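Putative SnoaL-like polyketide cyclase (Jannaschia sp., PDB 3KKG) probably acts as a SnoaL-like polyketide cyclase, closing rings in a polyketide, though its natural substrate is not known. Local coordinates at residues I7-F19 with V73-V87. Sequence-based numbering, arbitrary orientation.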
loop_
_atom_site.group_PDB
_atom_site.type_symbol
_atom_site.label_atom_id
_atom_site.label_comp_id
_atom_site.label_asym_id
_atom_site.label_seq_id
_atom_site.Cartn_x
_atom_site.Cartn_y
_atom_site.Cartn_z
ATOM N N ILE A 7 21.226 11.148 -5.682
ATOM C CA ILE A 7 20.516 11.141 -4.407
ATOM C C ILE A 7 19.482 10.014 -4.426
ATOM O O ILE A 7 19.282 9.306 -3.422
ATOM C CB ILE A 7 19.848 12.512 -4.140
ATOM C CG1 ILE A 7 20.897 13.546 -3.788
ATOM C CG2 ILE A 7 18.857 12.436 -2.953
ATOM C CD1 ILE A 7 20.392 14.957 -3.925
ATOM N N GLU A 8 18.777 9.867 -5.554
ATOM C CA GLU A 8 17.783 8.787 -5.646
ATOM C C GLU A 8 18.409 7.416 -5.440
ATOM O O GLU A 8 17.901 6.563 -4.710
ATOM C CB GLU A 8 17.066 8.828 -6.991
ATOM C CG GLU A 8 16.062 9.988 -7.085
ATOM C CD GLU A 8 15.403 10.090 -8.461
ATOM O OE1 GLU A 8 16.066 9.743 -9.454
ATOM O OE2 GLU A 8 14.263 10.568 -8.554
ATOM N N THR A 9 19.512 7.158 -6.137
ATOM C CA THR A 9 20.138 5.858 -5.981
ATOM C C THR A 9 20.655 5.637 -4.543
ATOM O O THR A 9 20.525 4.541 -4.012
ATOM C CB THR A 9 21.218 5.568 -7.049
ATOM O OG1 THR A 9 21.623 4.199 -6.936
ATOM C CG2 THR A 9 22.394 6.473 -6.858
ATOM N N GLN A 10 21.218 6.669 -3.916
ATOM C CA GLN A 10 21.651 6.516 -2.527
ATOM C C GLN A 10 20.467 6.301 -1.585
ATOM O O GLN A 10 20.535 5.482 -0.664
ATOM C CB GLN A 10 22.494 7.687 -2.060
ATOM C CG GLN A 10 23.088 7.436 -0.660
ATOM C CD GLN A 10 23.942 6.166 -0.582
ATOM O OE1 GLN A 10 24.997 6.086 -1.246
ATOM N NE2 GLN A 10 23.499 5.175 0.205
ATOM N N ASN A 11 19.346 6.973 -1.881
ATOM C CA ASN A 11 18.141 6.786 -1.077
ATOM C C ASN A 11 17.716 5.330 -1.166
ATOM O O ASN A 11 17.325 4.720 -0.147
ATOM C CB ASN A 11 17.052 7.687 -1.607
ATOM C CG ASN A 11 17.154 9.132 -1.089
ATOM O OD1 ASN A 11 17.934 9.443 -0.199
ATOM N ND2 ASN A 11 16.302 10.007 -1.663
ATOM N N VAL A 12 17.731 4.772 -2.395
ATOM C CA VAL A 12 17.349 3.363 -2.575
ATOM C C VAL A 12 18.280 2.410 -1.838
ATOM O O VAL A 12 17.854 1.445 -1.189
ATOM C CB VAL A 12 17.218 3.004 -4.079
ATOM C CG1 VAL A 12 17.063 1.486 -4.254
ATOM C CG2 VAL A 12 15.970 3.718 -4.687
ATOM N N GLU A 13 19.569 2.667 -2.011
ATOM C CA GLU A 13 20.547 1.806 -1.343
ATOM C C GLU A 13 20.331 1.793 0.175
ATOM O O GLU A 13 20.345 0.728 0.848
ATOM C CB GLU A 13 21.970 2.225 -1.710
ATOM C CG GLU A 13 22.319 1.976 -3.205
ATOM C CD GLU A 13 23.749 2.393 -3.573
ATOM O OE1 GLU A 13 24.614 2.367 -2.676
ATOM O OE2 GLU A 13 24.013 2.651 -4.761
ATOM N N THR A 14 20.136 2.967 0.732
ATOM C CA THR A 14 19.891 3.099 2.169
ATOM C C THR A 14 18.619 2.366 2.587
ATOM O O THR A 14 18.641 1.596 3.568
ATOM C CB THR A 14 19.870 4.578 2.554
ATOM O OG1 THR A 14 21.190 5.108 2.362
ATOM C CG2 THR A 14 19.354 4.822 4.012
ATOM N N VAL A 15 17.525 2.569 1.864
ATOM C CA VAL A 15 16.280 1.897 2.212
ATOM C C VAL A 15 16.347 0.380 2.073
ATOM O O VAL A 15 15.829 -0.380 2.906
ATOM C CB VAL A 15 15.106 2.451 1.365
ATOM C CG1 VAL A 15 13.963 1.499 1.391
ATOM C CG2 VAL A 15 14.764 3.860 1.847
ATOM N N LEU A 16 17.024 -0.094 1.025
ATOM C CA LEU A 16 17.044 -1.533 0.794
ATOM C C LEU A 16 17.776 -2.321 1.913
ATOM O O LEU A 16 17.518 -3.519 2.121
ATOM C CB LEU A 16 17.554 -1.894 -0.601
ATOM C CG LEU A 16 16.530 -1.721 -1.711
ATOM C CD1 LEU A 16 17.201 -1.954 -3.086
ATOM C CD2 LEU A 16 15.314 -2.623 -1.506
ATOM N N ARG A 17 18.670 -1.653 2.638
ATOM C CA ARG A 17 19.311 -2.284 3.797
ATOM C C ARG A 17 18.284 -2.732 4.813
ATOM O O ARG A 17 18.485 -3.741 5.494
ATOM C CB ARG A 17 20.304 -1.340 4.465
ATOM C CG ARG A 17 21.446 -0.940 3.613
ATOM C CD ARG A 17 22.512 -0.148 4.368
ATOM N NE ARG A 17 23.088 -0.947 5.455
ATOM C CZ ARG A 17 23.412 -0.487 6.659
ATOM N NH1 ARG A 17 23.233 0.787 6.991
ATOM N NH2 ARG A 17 23.944 -1.320 7.546
ATOM N N LEU A 18 17.136 -2.038 4.873
ATOM C CA LEU A 18 16.098 -2.384 5.828
ATOM C C LEU A 18 15.378 -3.683 5.496
ATOM O O LEU A 18 14.646 -4.216 6.314
ATOM C CB LEU A 18 15.075 -1.251 5.911
ATOM C CG LEU A 18 15.633 0.112 6.345
ATOM C CD1 LEU A 18 14.621 1.235 6.210
ATOM C CD2 LEU A 18 16.184 -0.008 7.820
ATOM N N PHE A 19 15.615 -4.206 4.305
ATOM C CA PHE A 19 15.018 -5.445 3.851
ATOM C C PHE A 19 16.008 -6.621 3.911
ATOM O O PHE A 19 15.645 -7.727 3.521
ATOM C CB PHE A 19 14.411 -5.302 2.450
ATOM C CG PHE A 19 13.245 -4.333 2.441
ATOM C CD1 PHE A 19 13.459 -2.964 2.375
ATOM C CD2 PHE A 19 11.977 -4.803 2.671
ATOM C CE1 PHE A 19 12.386 -2.101 2.442
ATOM C CE2 PHE A 19 10.882 -3.918 2.723
ATOM C CZ PHE A 19 11.118 -2.579 2.635
ATOM N N VAL A 73 11.095 -11.906 3.510
ATOM C CA VAL A 73 10.688 -10.858 2.570
ATOM C C VAL A 73 11.441 -11.004 1.260
ATOM O O VAL A 73 12.635 -11.185 1.255
ATOM C CB VAL A 73 10.788 -9.421 3.227
ATOM C CG1 VAL A 73 12.218 -9.076 3.625
ATOM C CG2 VAL A 73 10.170 -8.382 2.283
ATOM N N VAL A 74 10.688 -10.900 0.157
ATOM C CA VAL A 74 11.265 -10.857 -1.192
ATOM C C VAL A 74 10.819 -9.557 -1.827
ATOM O O VAL A 74 9.621 -9.335 -2.086
ATOM C CB VAL A 74 10.867 -12.062 -2.034
ATOM C CG1 VAL A 74 11.515 -11.947 -3.428
ATOM C CG2 VAL A 74 11.354 -13.369 -1.405
ATOM N N VAL A 75 11.771 -8.659 -2.074
ATOM C CA VAL A 75 11.498 -7.403 -2.732
ATOM C C VAL A 75 11.144 -7.687 -4.168
ATOM O O VAL A 75 11.867 -8.435 -4.881
ATOM C CB VAL A 75 12.703 -6.449 -2.614
ATOM C CG1 VAL A 75 12.465 -5.207 -3.516
ATOM C CG2 VAL A 75 12.964 -6.022 -1.155
ATOM N N GLU A 76 10.059 -7.091 -4.658
ATOM C CA GLU A 76 9.768 -7.216 -6.064
ATOM C C GLU A 76 9.493 -5.992 -6.880
ATOM O O GLU A 76 9.354 -6.125 -8.105
ATOM C CB GLU A 76 8.633 -8.086 -6.332
ATOM C CG GLU A 76 7.455 -7.707 -5.649
ATOM C CD GLU A 76 6.329 -8.544 -6.196
ATOM O OE1 GLU A 76 6.226 -9.700 -5.662
ATOM O OE2 GLU A 76 5.590 -8.071 -7.092
ATOM N N ASN A 77 9.459 -4.847 -6.247
ATOM C CA ASN A 77 9.500 -3.615 -7.030
ATOM C C ASN A 77 10.063 -2.514 -6.169
ATOM O O ASN A 77 9.698 -2.443 -4.985
ATOM C CB ASN A 77 8.117 -3.280 -7.610
ATOM C CG ASN A 77 8.164 -2.080 -8.528
ATOM O OD1 ASN A 77 8.076 -0.976 -8.072
ATOM N ND2 ASN A 77 8.479 -2.322 -9.763
ATOM N N VAL A 78 10.945 -1.666 -6.709
ATOM C CA VAL A 78 11.425 -0.471 -6.057
ATOM C C VAL A 78 11.134 0.708 -7.020
ATOM O O VAL A 78 11.512 0.669 -8.208
ATOM C CB VAL A 78 12.901 -0.513 -5.762
ATOM C CG1 VAL A 78 13.395 0.791 -5.162
ATOM C CG2 VAL A 78 13.209 -1.763 -4.882
ATOM N N THR A 79 10.476 1.722 -6.502
ATOM C CA THR A 79 10.187 2.931 -7.242
ATOM C C THR A 79 10.653 4.093 -6.434
ATOM O O THR A 79 10.193 4.294 -5.293
ATOM C CB THR A 79 8.694 2.986 -7.547
ATOM O OG1 THR A 79 8.402 1.958 -8.494
ATOM C CG2 THR A 79 8.220 4.366 -8.133
ATOM N N VAL A 80 11.484 4.944 -7.006
ATOM C CA VAL A 80 11.954 6.115 -6.294
ATOM C C VAL A 80 11.747 7.360 -7.124
ATOM O O VAL A 80 12.021 7.357 -8.312
ATOM C CB VAL A 80 13.474 5.996 -5.890
ATOM C CG1 VAL A 80 14.338 5.730 -7.122
ATOM C CG2 VAL A 80 13.973 7.234 -5.147
ATOM N N GLU A 81 11.293 8.426 -6.463
ATOM C CA GLU A 81 11.302 9.786 -7.015
ATOM C C GLU A 81 11.773 10.721 -5.925
ATOM O O GLU A 81 11.116 10.900 -4.886
ATOM C CB GLU A 81 9.931 10.197 -7.506
ATOM C CG GLU A 81 10.002 11.515 -8.276
ATOM C CD GLU A 81 8.723 11.964 -8.886
ATOM O OE1 GLU A 81 7.646 11.466 -8.545
ATOM O OE2 GLU A 81 8.806 12.954 -9.671
ATOM N N GLY A 82 12.942 11.267 -6.125
ATOM C CA GLY A 82 13.536 12.150 -5.125
ATOM C C GLY A 82 13.694 11.472 -3.775
ATOM O O GLY A 82 14.304 10.410 -3.692
ATOM N N ASP A 83 13.104 12.089 -2.744
ATOM C CA ASP A 83 13.196 11.592 -1.382
ATOM C C ASP A 83 12.048 10.614 -0.985
ATOM O O ASP A 83 11.838 10.328 0.185
ATOM C CB ASP A 83 13.292 12.780 -0.415
ATOM C CG ASP A 83 14.663 13.370 -0.362
ATOM O OD1 ASP A 83 15.676 12.653 -0.555
ATOM O OD2 ASP A 83 14.774 14.585 -0.077
ATOM N N ASN A 84 11.316 10.093 -1.981
ATOM C CA ASN A 84 10.276 9.093 -1.761
ATOM C C ASN A 84 10.680 7.800 -2.393
ATOM O O ASN A 84 10.965 7.765 -3.568
ATOM C CB ASN A 84 8.953 9.520 -2.394
ATOM C CG ASN A 84 8.406 10.801 -1.747
ATOM O OD1 ASN A 84 7.747 10.739 -0.724
ATOM N ND2 ASN A 84 8.769 11.933 -2.281
ATOM N N VAL A 85 10.764 6.725 -1.573
ATOM C CA VAL A 85 11.099 5.395 -2.040
ATOM C C VAL A 85 9.955 4.466 -1.673
ATOM O O VAL A 85 9.528 4.409 -0.498
ATOM C CB VAL A 85 12.405 4.870 -1.416
ATOM C CG1 VAL A 85 12.666 3.485 -1.964
ATOM C CG2 VAL A 85 13.574 5.810 -1.750
ATOM N N VAL A 86 9.488 3.716 -2.656
ATOM C CA VAL A 86 8.380 2.789 -2.487
ATOM C C VAL A 86 8.874 1.407 -2.787
ATOM O O VAL A 86 9.488 1.164 -3.823
ATOM C CB VAL A 86 7.207 3.143 -3.459
ATOM C CG1 VAL A 86 6.037 2.138 -3.288
ATOM C CG2 VAL A 86 6.785 4.630 -3.285
ATOM N N VAL A 87 8.736 0.491 -1.850
ATOM C CA VAL A 87 9.190 -0.876 -1.959
ATOM C C VAL A 87 7.988 -1.794 -1.891
ATOM O O VAL A 87 7.286 -1.810 -0.889
ATOM C CB VAL A 87 10.226 -1.239 -0.876
ATOM C CG1 VAL A 87 10.683 -2.685 -1.062
ATOM C CG2 VAL A 87 11.412 -0.282 -0.912
HETATM O O HOH W 1 17.900 11.950 0.891
#
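With CG beside the backbone N (chi1 -82°) and OD1 nearly eclipsing CA (chi2 -9°), Asn-11 brings its ND2 to Gly-82 and Asp-83, the two central residues of the type II' turn from Glu-81 to Asn-84, while Phe-19, its CG anti to the carbonyl carbon, drops its ring among Val-73, Val-75 and Val-87. This is the N-terminal helix of an NTF2-like alpha+beta fold lying on the edge hairpin of its curved sheet; helix 7-16 runs at 138° to strand 73-81, closer to antiparallel than parallel. Asn-11 ND2 sends one N-H to Gly-82 O (2.9 Å), reaching it from above the carbonyl plane, and the other to the anti lone pair of Asp-83 OD1. Both acceptors lie close to the amide plane, and a water donates to Asn-11 OD1 and Asp-83 OD1, so both ends of the amide are held. With an alanine at Asn-11, Gly-82 O and Asp-83 OD1 would probably lose the amide donor that ties them to the helix, and the Asp-83 carboxylate might turn more freely. Gly-82 N in turn points at Glu-8 OE2, whose exact place is less sure; the other oxygen, OE1, takes the N-H of Ser-5. Glu-81, at the start of the turn, forms a salt bridge with Arg-4 of the second subunit.

Further along, valines do the work. Val-12 meets Val-78 tip to tip, CG1 to CG1 at 3.8 Å, and wedges CG2 against Val-80 CG1 at 3.6 Å. Val-15 CG1 slides past Val-87 CG2, with Phe-117 of strand 108-120 alongside, and Leu-16 CD2 touches both Val-75 CG2 and Val-78 CG2. At the far end Val-73 CG2 sits at the edge of the Phe-19 ring, 4.0 Å from CD2, and Val-87 CG1 makes a CH-pi contact over one face, 3.7 Å from Phe-19 CZ.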